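Local coordinates for protein 6-phosphogluconate dehydrogenase NAD-binding (Dyadobacter fermentans, PDB 4GBJ) that is probably an NAD(P)-dependent oxidoreductase of the 6-phosphogluconate and 3-hydroxyisobutyrate dehydrogenase family, with its cofactor presumably held by a Rossmann-type domain, at residues Ile200-Met208 with Phe219-Asn229; Asn229-Pro239 with Arg277-Leu287. All coordinates share one frame; numbering follows the deposited sequence.

Interaction 1. Residues Ile200-Met208 with Phe219-Asn229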
loop_
_atom_site.group_PDB
_atom_site.type_symbol
_atom_site.label_atom_id
_atom_site.label_comp_id
_atom_site.label_asym_id
_atom_site.label_seq_id
_atom_site.Cartn_x
_atom_site.Cartn_y
_atom_site.Cartn_z
ATOM N N ILE B 200 -11.965 -14.130 11.714
ATOM C CA ILE B 200 -12.554 -13.069 10.893
ATOM C C ILE B 200 -12.361 -13.449 9.429
ATOM O O ILE B 200 -11.262 -13.828 9.052
ATOM C CB ILE B 200 -11.885 -11.703 11.214
ATOM C CG1 ILE B 200 -12.174 -11.256 12.614
ATOM C CG2 ILE B 200 -12.274 -10.638 10.223
ATOM C CD1 ILE B 200 -11.069 -10.282 13.181
ATOM N N SER B 201 -13.376 -13.302 8.609
ATOM C CA SER B 201 -13.248 -13.653 7.194
ATOM C C SER B 201 -12.280 -12.693 6.487
ATOM O O SER B 201 -12.201 -11.510 6.831
ATOM C CB SER B 201 -14.615 -13.658 6.508
ATOM O OG SER B 201 -14.943 -12.347 6.105
ATOM N N ARG B 202 -11.505 -13.230 5.530
ATOM C CA ARG B 202 -10.495 -12.453 4.824
ATOM C C ARG B 202 -11.191 -11.379 3.962
ATOM O O ARG B 202 -10.725 -10.256 3.810
ATOM C CB ARG B 202 -9.621 -13.392 3.971
ATOM C CG ARG B 202 -8.792 -14.417 4.767
ATOM C CD ARG B 202 -8.186 -15.430 3.826
ATOM N NE ARG B 202 -7.066 -14.896 3.042
ATOM C CZ ARG B 202 -5.797 -14.830 3.461
ATOM N NH1 ARG B 202 -5.466 -15.254 4.668
ATOM N NH2 ARG B 202 -4.843 -14.359 2.655
ATOM N N GLN B 203 -12.324 -11.745 3.405
ATOM C CA GLN B 203 -13.109 -10.860 2.554
ATOM C C GLN B 203 -13.608 -9.648 3.353
ATOM O O GLN B 203 -13.593 -8.547 2.823
ATOM C CB GLN B 203 -14.330 -11.631 1.965
ATOM C CG GLN B 203 -15.152 -10.814 0.934
ATOM C CD GLN B 203 -14.380 -10.475 -0.334
ATOM O OE1 GLN B 203 -13.400 -11.139 -0.692
ATOM N NE2 GLN B 203 -14.836 -9.473 -1.081
ATOM N N SER B 204 -14.067 -9.842 4.599
ATOM C CA SER B 204 -14.613 -8.719 5.404
ATOM C C SER B 204 -13.536 -7.707 5.803
ATOM O O SER B 204 -13.790 -6.507 5.739
ATOM C CB SER B 204 -15.365 -9.227 6.637
ATOM O OG SER B 204 -14.504 -9.809 7.602
ATOM N N ILE B 205 -12.356 -8.174 6.245
ATOM C CA ILE B 205 -11.245 -7.255 6.561
ATOM C C ILE B 205 -10.798 -6.563 5.248
ATOM O O ILE B 205 -10.523 -5.370 5.250
ATOM C CB ILE B 205 -10.042 -7.897 7.335
ATOM C CG1 ILE B 205 -8.929 -6.849 7.555
ATOM C CG2 ILE B 205 -9.436 -9.130 6.615
ATOM C CD1 ILE B 205 -7.801 -7.291 8.498
ATOM N N TYR B 206 -10.663 -7.308 4.147
ATOM C CA TYR B 206 -10.334 -6.729 2.820
ATOM C C TYR B 206 -11.320 -5.587 2.408
ATOM O O TYR B 206 -10.915 -4.482 2.050
ATOM C CB TYR B 206 -10.353 -7.842 1.723
ATOM C CG TYR B 206 -10.549 -7.336 0.319
ATOM C CD1 TYR B 206 -9.537 -6.688 -0.345
ATOM C CD2 TYR B 206 -11.792 -7.440 -0.318
ATOM C CE1 TYR B 206 -9.737 -6.144 -1.620
ATOM C CE2 TYR B 206 -11.995 -6.939 -1.595
ATOM C CZ TYR B 206 -10.983 -6.233 -2.222
ATOM O OH TYR B 206 -11.169 -5.754 -3.504
ATOM N N GLU B 207 -12.594 -5.860 2.487
ATOM C CA GLU B 207 -13.603 -4.881 2.090
ATOM C C GLU B 207 -13.533 -3.621 2.943
ATOM O O GLU B 207 -13.597 -2.526 2.398
ATOM C CB GLU B 207 -15.028 -5.466 2.174
ATOM C CG GLU B 207 -15.308 -6.389 1.017
ATOM C CD GLU B 207 -16.613 -7.164 1.113
ATOM O OE1 GLU B 207 -17.345 -7.010 2.114
ATOM O OE2 GLU B 207 -16.906 -7.925 0.167
HETATM N N MSE B 208 -13.317 -3.767 4.258
HETATM C CA MSE B 208 -13.281 -2.607 5.130
HETATM C C MSE B 208 -12.069 -1.775 4.876
HETATM O O MSE B 208 -12.200 -0.576 4.639
HETATM C CB MSE B 208 -13.345 -3.026 6.593
HETATM C CG MSE B 208 -13.604 -1.877 7.557
HETATM SE SE MSE B 208 -11.941 -0.992 8.032
HETATM C CE MSE B 208 -12.644 0.649 8.497
ATOM N N PHE B 219 -4.511 -2.012 -4.265
ATOM C CA PHE B 219 -5.081 -2.737 -3.116
ATOM C C PHE B 219 -6.431 -3.345 -3.371
ATOM O O PHE B 219 -6.716 -4.378 -2.786
ATOM C CB PHE B 219 -5.177 -1.836 -1.867
ATOM C CG PHE B 219 -3.813 -1.517 -1.352
ATOM C CD1 PHE B 219 -3.229 -2.293 -0.377
ATOM C CD2 PHE B 219 -3.124 -0.414 -1.812
ATOM C CE1 PHE B 219 -1.958 -2.003 0.102
ATOM C CE2 PHE B 219 -1.830 -0.141 -1.355
ATOM C CZ PHE B 219 -1.258 -0.942 -0.403
ATOM N N GLN B 220 -7.254 -2.742 -4.196
ATOM C CA GLN B 220 -8.582 -3.273 -4.479
ATOM C C GLN B 220 -8.490 -4.472 -5.463
ATOM O O GLN B 220 -9.170 -5.492 -5.258
ATOM C CB GLN B 220 -9.489 -2.147 -5.016
ATOM C CG GLN B 220 -9.726 -1.069 -3.910
ATOM C CD GLN B 220 -10.805 -0.021 -4.201
ATOM O OE1 GLN B 220 -11.698 0.272 -3.353
ATOM N NE2 GLN B 220 -10.668 0.662 -5.329
ATOM N N ASN B 221 -7.633 -4.355 -6.489
ATOM C CA ASN B 221 -7.426 -5.435 -7.455
ATOM C C ASN B 221 -6.610 -6.571 -6.858
ATOM O O ASN B 221 -7.041 -7.718 -6.901
ATOM C CB ASN B 221 -6.709 -4.917 -8.704
ATOM C CG ASN B 221 -7.441 -3.856 -9.516
ATOM O OD1 ASN B 221 -6.814 -3.104 -10.270
ATOM N ND2 ASN B 221 -8.772 -3.788 -9.472
ATOM N N TYR B 222 -5.476 -6.253 -6.244
ATOM C CA TYR B 222 -4.656 -7.301 -5.663
ATOM C C TYR B 222 -5.263 -7.816 -4.341
ATOM O O TYR B 222 -5.124 -8.990 -4.067
ATOM C CB TYR B 222 -3.197 -6.864 -5.504
ATOM C CG TYR B 222 -2.444 -6.805 -6.823
ATOM C CD1 TYR B 222 -2.024 -7.965 -7.459
ATOM C CD2 TYR B 222 -2.223 -5.595 -7.469
ATOM C CE1 TYR B 222 -1.340 -7.920 -8.669
ATOM C CE2 TYR B 222 -1.512 -5.533 -8.666
ATOM C CZ TYR B 222 -1.040 -6.697 -9.247
ATOM O OH TYR B 222 -0.367 -6.649 -10.449
ATOM N N GLY B 223 -6.019 -6.992 -3.611
ATOM C CA GLY B 223 -6.607 -7.414 -2.350
ATOM C C GLY B 223 -7.643 -8.500 -2.476
ATOM O O GLY B 223 -7.754 -9.351 -1.597
ATOM N N LYS B 224 -8.396 -8.484 -3.558
ATOM C CA LYS B 224 -9.415 -9.492 -3.823
ATOM C C LYS B 224 -8.726 -10.849 -4.031
ATOM O O LYS B 224 -9.188 -11.852 -3.499
ATOM C CB LYS B 224 -10.258 -9.083 -5.058
ATOM C CG LYS B 224 -11.554 -9.858 -5.265
ATOM C CD LYS B 224 -12.786 -9.123 -4.711
ATOM C CE LYS B 224 -13.315 -8.088 -5.698
ATOM N NZ LYS B 224 -14.460 -7.300 -5.165
ATOM N N LEU B 225 -7.586 -10.870 -4.735
ATOM C CA LEU B 225 -6.817 -12.106 -4.931
ATOM C C LEU B 225 -6.353 -12.662 -3.582
ATOM O O LEU B 225 -6.517 -13.833 -3.295
ATOM C CB LEU B 225 -5.539 -11.892 -5.800
ATOM C CG LEU B 225 -5.612 -11.180 -7.127
ATOM C CD1 LEU B 225 -4.320 -11.409 -7.911
ATOM C CD2 LEU B 225 -6.781 -11.612 -7.931
ATOM N N VAL B 226 -5.805 -11.788 -2.734
ATOM C CA VAL B 226 -5.283 -12.210 -1.432
ATOM C C VAL B 226 -6.413 -12.671 -0.523
ATOM O O VAL B 226 -6.262 -13.654 0.188
ATOM C CB VAL B 226 -4.417 -11.114 -0.778
ATOM C CG1 VAL B 226 -3.841 -11.606 0.562
ATOM C CG2 VAL B 226 -3.273 -10.728 -1.717
ATOM N N ALA B 227 -7.553 -12.009 -0.594
ATOM C CA ALA B 227 -8.706 -12.363 0.222
ATOM C C ALA B 227 -9.192 -13.743 -0.155
ATOM O O ALA B 227 -9.384 -14.572 0.705
ATOM C CB ALA B 227 -9.828 -11.335 0.031
ATOM N N SER B 228 -9.362 -14.001 -1.438
ATOM C CA SER B 228 -9.853 -15.311 -1.885
ATOM C C SER B 228 -8.727 -16.344 -1.865
ATOM O O SER B 228 -8.980 -17.537 -1.855
ATOM C CB SER B 228 -10.450 -15.183 -3.274
ATOM O OG SER B 228 -9.492 -14.626 -4.153
ATOM N N ASN B 229 -7.468 -15.886 -1.875
ATOM C CA ASN B 229 -6.283 -16.735 -1.881
ATOM C C ASN B 229 -6.339 -17.625 -3.108
ATOM O O ASN B 229 -5.901 -18.750 -3.049
ATOM C CB ASN B 229 -6.168 -17.555 -0.576
ATOM C CG ASN B 229 -5.081 -17.174 0.383
ATOM O OD1 ASN B 229 -4.133 -16.416 0.095
ATOM N ND2 ASN B 229 -5.145 -17.817 1.528
HETATM O O HOH W 1 -12.033 -11.932 -2.848
#
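Val226 O, in the last turn of helix 217-228, is gripped side-on by two nitrogens of Arg202: NH2 of Arg202 lies 2.9 Å from Val226 O and NE of Arg202 3.2 Å from it. Both reach the oxygen from the same face of its carbonyl, while the oxygen itself sits in the guanidinium plane. A weak third bond runs from Arg202 NE to Ala227 O. A bend at chi3 (74°) brings NE and NH2 of Arg202 together onto Val226 O. Over one face of that group lies the amide of Asn229, stacked with its plane only 24° away and ND2 above the centre; OD1 of Asn229 is taken by the hydroxyl of Tyr231. The third guanidinium nitrogen, NH1, forms a salt bridge with Glu196 and a hydrogen bond with Thr193.

One turn further on, Tyr206 is the knob of this antiparallel helix pair, its ring wedged among Gln220, Gly223, Lys224 and Ala227. CE1 of Tyr206 comes within 3.3 Å of Gly223 C, and CA of Lys224 lies over a face of the ring. With CG anti to the backbone N (chi1 158°), the phenol reaches along the partner helix, where OH donates to Gln220 O at 2.7 Å, in the carbonyl plane on a lone pair. At the rim, a water bridges Gln203 OE1 and Lys224 O.

Helices 202-211 and 217-228 are thus linked by direct hydrogen bonds from side chains to backbone carbonyls, alongside the packing of the Tyr206 knob, and the positive charge of Arg202 at the C-terminal end of helix 217-228 is probably favourable to the helix dipole.

Interaction 2. Residues Asn229-Pro239 with Arg277-Leu287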
loop_
_atom_site.group_PDB
_atom_site.type_symbol
_atom_site.label_atom_id
_atom_site.label_comp_id
_atom_site.label_asym_id
_atom_site.label_seq_id
_atom_site.Cartn_x
_atom_site.Cartn_y
_atom_site.Cartn_z
ATOM N N ASN B 229 -7.468 -15.886 -1.875
ATOM C CA ASN B 229 -6.283 -16.735 -1.881
ATOM C C ASN B 229 -6.339 -17.625 -3.108
ATOM O O ASN B 229 -5.901 -18.750 -3.049
ATOM C CB ASN B 229 -6.168 -17.555 -0.576
ATOM C CG ASN B 229 -5.081 -17.174 0.383
ATOM O OD1 ASN B 229 -4.133 -16.416 0.095
ATOM N ND2 ASN B 229 -5.145 -17.817 1.528
ATOM N N THR B 230 -6.949 -17.131 -4.198
ATOM C CA THR B 230 -7.010 -17.830 -5.476
ATOM C C THR B 230 -6.116 -16.978 -6.364
ATOM O O THR B 230 -6.307 -15.745 -6.449
ATOM C CB THR B 230 -8.418 -18.036 -6.002
ATOM O OG1 THR B 230 -8.986 -16.765 -6.366
ATOM C CG2 THR B 230 -9.294 -18.804 -5.014
ATOM N N TYR B 231 -5.091 -17.630 -6.911
ATOM C CA TYR B 231 -4.076 -17.022 -7.736
ATOM C C TYR B 231 -4.074 -17.678 -9.119
ATOM O O TYR B 231 -3.021 -17.985 -9.681
ATOM C CB TYR B 231 -2.745 -17.158 -7.000
ATOM C CG TYR B 231 -2.815 -16.519 -5.638
ATOM C CD1 TYR B 231 -2.807 -15.144 -5.496
ATOM C CD2 TYR B 231 -2.973 -17.292 -4.489
ATOM C CE1 TYR B 231 -2.867 -14.545 -4.242
ATOM C CE2 TYR B 231 -3.024 -16.706 -3.235
ATOM C CZ TYR B 231 -3.032 -15.328 -3.117
ATOM O OH TYR B 231 -3.111 -14.743 -1.886
ATOM N N GLU B 232 -5.312 -17.935 -9.623
ATOM C CA GLU B 232 -5.656 -18.440 -10.953
ATOM C C GLU B 232 -6.896 -17.615 -11.425
ATOM O O GLU B 232 -7.761 -17.344 -10.593
ATOM C CB GLU B 232 -5.952 -19.953 -10.899
ATOM C CG GLU B 232 -4.820 -20.748 -10.252
ATOM C CD GLU B 232 -5.124 -22.198 -9.953
ATOM O OE1 GLU B 232 -5.552 -22.488 -8.812
ATOM O OE2 GLU B 232 -4.860 -23.052 -10.830
ATOM N N PRO B 233 -6.969 -17.081 -12.657
ATOM C CA PRO B 233 -6.020 -17.220 -13.763
ATOM C C PRO B 233 -4.785 -16.358 -13.565
ATOM O O PRO B 233 -4.726 -15.487 -12.711
ATOM C CB PRO B 233 -6.850 -16.783 -14.983
ATOM C CG PRO B 233 -7.776 -15.758 -14.428
ATOM C CD PRO B 233 -8.137 -16.268 -13.057
ATOM N N VAL B 234 -3.787 -16.632 -14.356
ATOM C CA VAL B 234 -2.490 -15.996 -14.252
ATOM C C VAL B 234 -2.425 -14.739 -15.074
ATOM O O VAL B 234 -2.691 -14.786 -16.267
ATOM C CB VAL B 234 -1.402 -17.002 -14.675
ATOM C CG1 VAL B 234 -0.007 -16.382 -14.607
ATOM C CG2 VAL B 234 -1.482 -18.247 -13.805
ATOM N N ALA B 235 -2.050 -13.632 -14.436
ATOM C CA ALA B 235 -1.799 -12.325 -15.059
ATOM C C ALA B 235 -0.308 -12.142 -15.281
ATOM O O ALA B 235 0.082 -11.661 -16.332
ATOM C CB ALA B 235 -2.337 -11.196 -14.185
ATOM N N PHE B 236 0.542 -12.547 -14.288
ATOM C CA PHE B 236 2.009 -12.504 -14.370
ATOM C C PHE B 236 2.528 -13.802 -13.697
ATOM O O PHE B 236 2.228 -14.036 -12.513
ATOM C CB PHE B 236 2.474 -11.219 -13.643
ATOM C CG PHE B 236 3.875 -10.736 -13.928
ATOM C CD1 PHE B 236 4.259 -10.398 -15.221
ATOM C CD2 PHE B 236 4.779 -10.513 -12.886
ATOM C CE1 PHE B 236 5.543 -9.921 -15.481
ATOM C CE2 PHE B 236 6.056 -10.009 -13.147
ATOM C CZ PHE B 236 6.428 -9.719 -14.444
ATOM N N ARG B 237 3.251 -14.664 -14.429
ATOM C CA ARG B 237 3.652 -15.974 -13.895
ATOM C C ARG B 237 4.577 -15.850 -12.709
ATOM O O ARG B 237 5.406 -14.959 -12.669
ATOM C CB ARG B 237 4.267 -16.896 -14.967
ATOM C CG ARG B 237 3.920 -18.346 -14.687
ATOM C CD ARG B 237 3.970 -19.222 -15.927
ATOM N NE ARG B 237 4.201 -20.623 -15.554
ATOM C CZ ARG B 237 5.378 -21.143 -15.210
ATOM N NH1 ARG B 237 6.471 -20.398 -15.225
ATOM N NH2 ARG B 237 5.473 -22.422 -14.879
ATOM N N PHE B 238 4.416 -16.743 -11.729
ATOM C CA PHE B 238 5.095 -16.673 -10.414
ATOM C C PHE B 238 6.610 -16.493 -10.495
ATOM O O PHE B 238 7.147 -15.580 -9.844
ATOM C CB PHE B 238 4.737 -17.904 -9.566
ATOM C CG PHE B 238 5.081 -17.881 -8.116
ATOM C CD1 PHE B 238 4.203 -17.324 -7.194
ATOM C CD2 PHE B 238 6.192 -18.576 -7.635
ATOM C CE1 PHE B 238 4.509 -17.306 -5.836
ATOM C CE2 PHE B 238 6.480 -18.604 -6.270
ATOM C CZ PHE B 238 5.639 -17.949 -5.371
ATOM N N PRO B 239 7.327 -17.281 -11.287
ATOM C CA PRO B 239 8.784 -17.108 -11.343
ATOM C C PRO B 239 9.185 -15.702 -11.798
ATOM O O PRO B 239 10.268 -15.244 -11.432
ATOM C CB PRO B 239 9.249 -18.179 -12.336
ATOM C CG PRO B 239 8.143 -19.166 -12.374
ATOM C CD PRO B 239 6.887 -18.377 -12.176
ATOM N N ARG B 277 4.502 -23.824 -6.770
ATOM C CA ARG B 277 3.619 -22.728 -7.145
ATOM C C ARG B 277 4.042 -21.984 -8.403
ATOM O O ARG B 277 3.462 -20.946 -8.707
ATOM C CB ARG B 277 3.536 -21.736 -5.961
ATOM C CG ARG B 277 2.862 -22.411 -4.786
ATOM C CD ARG B 277 2.610 -21.479 -3.660
ATOM N NE ARG B 277 1.989 -22.222 -2.551
ATOM C CZ ARG B 277 2.224 -22.019 -1.258
ATOM N NH1 ARG B 277 3.057 -21.064 -0.869
ATOM N NH2 ARG B 277 1.633 -22.779 -0.344
ATOM N N GLU B 278 4.971 -22.544 -9.193
ATOM C CA GLU B 278 5.454 -21.905 -10.424
ATOM C C GLU B 278 4.339 -21.549 -11.439
ATOM O O GLU B 278 4.591 -20.692 -12.269
ATOM C CB GLU B 278 6.504 -22.761 -11.139
ATOM C CG GLU B 278 6.042 -24.138 -11.583
ATOM C CD GLU B 278 6.115 -25.240 -10.539
ATOM O OE1 GLU B 278 6.416 -24.954 -9.357
ATOM O OE2 GLU B 278 5.800 -26.392 -10.895
ATOM N N ASN B 279 3.165 -22.247 -11.451
ATOM C CA ASN B 279 2.115 -21.962 -12.429
ATOM C C ASN B 279 1.057 -21.013 -11.883
ATOM O O ASN B 279 0.107 -20.714 -12.594
ATOM C CB ASN B 279 1.466 -23.255 -12.919
ATOM C CG ASN B 279 2.478 -24.140 -13.543
ATOM O OD1 ASN B 279 3.196 -23.722 -14.432
ATOM N ND2 ASN B 279 2.630 -25.345 -13.042
ATOM N N LEU B 280 1.204 -20.509 -10.665
ATOM C CA LEU B 280 0.219 -19.581 -10.144
ATOM C C LEU B 280 0.584 -18.157 -10.534
ATOM O O LEU B 280 1.675 -17.930 -10.994
ATOM C CB LEU B 280 0.151 -19.704 -8.617
ATOM C CG LEU B 280 -0.234 -21.118 -8.084
ATOM C CD1 LEU B 280 -0.367 -21.081 -6.567
ATOM C CD2 LEU B 280 -1.548 -21.614 -8.667
ATOM N N ASP B 281 -0.317 -17.190 -10.305
ATOM C CA ASP B 281 -0.020 -15.787 -10.491
ATOM C C ASP B 281 1.026 -15.345 -9.457
ATOM O O ASP B 281 1.056 -15.867 -8.336
ATOM C CB ASP B 281 -1.314 -14.971 -10.333
ATOM C CG ASP B 281 -1.129 -13.543 -10.683
ATOM O OD1 ASP B 281 -0.910 -13.258 -11.896
ATOM O OD2 ASP B 281 -1.120 -12.692 -9.740
ATOM N N TRP B 282 1.780 -14.303 -9.774
ATOM C CA TRP B 282 2.806 -13.771 -8.874
ATOM C C TRP B 282 2.201 -13.276 -7.560
ATOM O O TRP B 282 2.896 -13.297 -6.568
ATOM C CB TRP B 282 3.631 -12.675 -9.543
ATOM C CG TRP B 282 2.968 -11.337 -9.565
ATOM C CD1 TRP B 282 1.794 -11.006 -10.178
ATOM C CD2 TRP B 282 3.540 -10.110 -9.100
ATOM N NE1 TRP B 282 1.572 -9.656 -10.066
ATOM C CE2 TRP B 282 2.633 -9.078 -9.422
ATOM C CE3 TRP B 282 4.730 -9.783 -8.431
ATOM C CZ2 TRP B 282 2.871 -7.735 -9.092
ATOM C CZ3 TRP B 282 4.945 -8.465 -8.060
ATOM C CH2 TRP B 282 4.000 -7.461 -8.362
ATOM N N GLY B 283 0.905 -12.947 -7.540
ATOM C CA GLY B 283 0.180 -12.614 -6.323
ATOM C C GLY B 283 0.247 -13.696 -5.264
ATOM O O GLY B 283 0.076 -13.420 -4.072
ATOM N N ALA B 284 0.496 -14.968 -5.680
ATOM C CA ALA B 284 0.586 -16.086 -4.741
ATOM C C ALA B 284 1.746 -15.957 -3.787
ATOM O O ALA B 284 1.837 -16.756 -2.877
ATOM C CB ALA B 284 0.673 -17.405 -5.505
ATOM N N LEU B 285 2.601 -14.913 -3.888
ATOM C CA LEU B 285 3.630 -14.700 -2.865
ATOM C C LEU B 285 2.914 -14.552 -1.496
ATOM O O LEU B 285 3.477 -14.909 -0.439
ATOM C CB LEU B 285 4.514 -13.466 -3.182
ATOM C CG LEU B 285 3.850 -12.088 -2.991
ATOM C CD1 LEU B 285 3.995 -11.565 -1.571
ATOM C CD2 LEU B 285 4.406 -11.083 -3.983
ATOM N N ALA B 286 1.666 -14.012 -1.520
ATOM C CA ALA B 286 0.870 -13.783 -0.311
ATOM C C ALA B 286 0.465 -15.084 0.433
ATOM O O ALA B 286 0.075 -14.992 1.607
ATOM C CB ALA B 286 -0.363 -12.955 -0.634
ATOM N N LEU B 287 0.571 -16.272 -0.227
ATOM C CA LEU B 287 0.333 -17.566 0.402
ATOM C C LEU B 287 1.352 -17.915 1.429
ATOM O O LEU B 287 1.044 -18.755 2.263
ATOM C CB LEU B 287 0.263 -18.732 -0.611
ATOM C CG LEU B 287 -1.033 -18.907 -1.338
ATOM C CD1 LEU B 287 -0.948 -20.071 -2.309
ATOM C CD2 LEU B 287 -2.194 -19.202 -0.348
HETATM O O HOH W 2 -2.542 -22.026 -12.854
#
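An Asx turn at Asp281, opening the 3-10 segment 282-286, fastens the loop that leads into helix 238-254 of this all-helical C-terminal domain. OD2 of Asp281 accepts from Gly283 N, leaving OD1 to collect two loop amides: Ala235 N at 2.8 Å from Asp281 OD1 and Phe236 N at 2.9 Å from the same oxygen, the latter nearly along the C-O bond. With chi1 at -172° the carboxylate swings away from the backbone N of Asp281 and meets both amides. Backbone bonds flank it, Asp281 N to Tyr231 O and Trp282 N to Phe236 O, with Arg237 bridged to Asp281.

Tyr231 lays its ring flat on the 3-10 turn, with CA of Ala284 3.5 Å from the ring centroid in a CH-pi contact, and Leu287 CG packs against CE2 of Tyr231. Phe236 turns its edge to the face of Trp282 in a T-shaped pair, planes at 82°. The side chain of Phe236 lies about 8 Å from that of Lys174, the predicted active-site residue. Phe238 is buried, with CB of Arg277 over one face and Phe269 meeting it edge-to-face. At the surface, Glu278 O lies over the centre of the Arg237 guanidinium, and Arg237 NH2 bonds Asn279 OD1 at 2.7 Å.

Along the chain the two interactions run in series. Helix 202-211 follows the long helix 169-197, and interaction 1 closes the short connection 212-216 between helices 202-211 and 217-228. Asn229, the first residue beyond that second helix, belongs to both contacts. From there the chain enters the loop of interaction 2, which closes a far longer excursion through helices 238-254 and 260-274 before the chain returns at 277-287. The contacts also touch directly: Tyr231 OH packs 3.4 Å from Val226 CA, and Val226 CG2 meets Ala286 CB. Helix 217-228 therefore lies between helix 202-211 and the returning 3-10 segment, tying helix 202-211 to the segment that returns at 277-287.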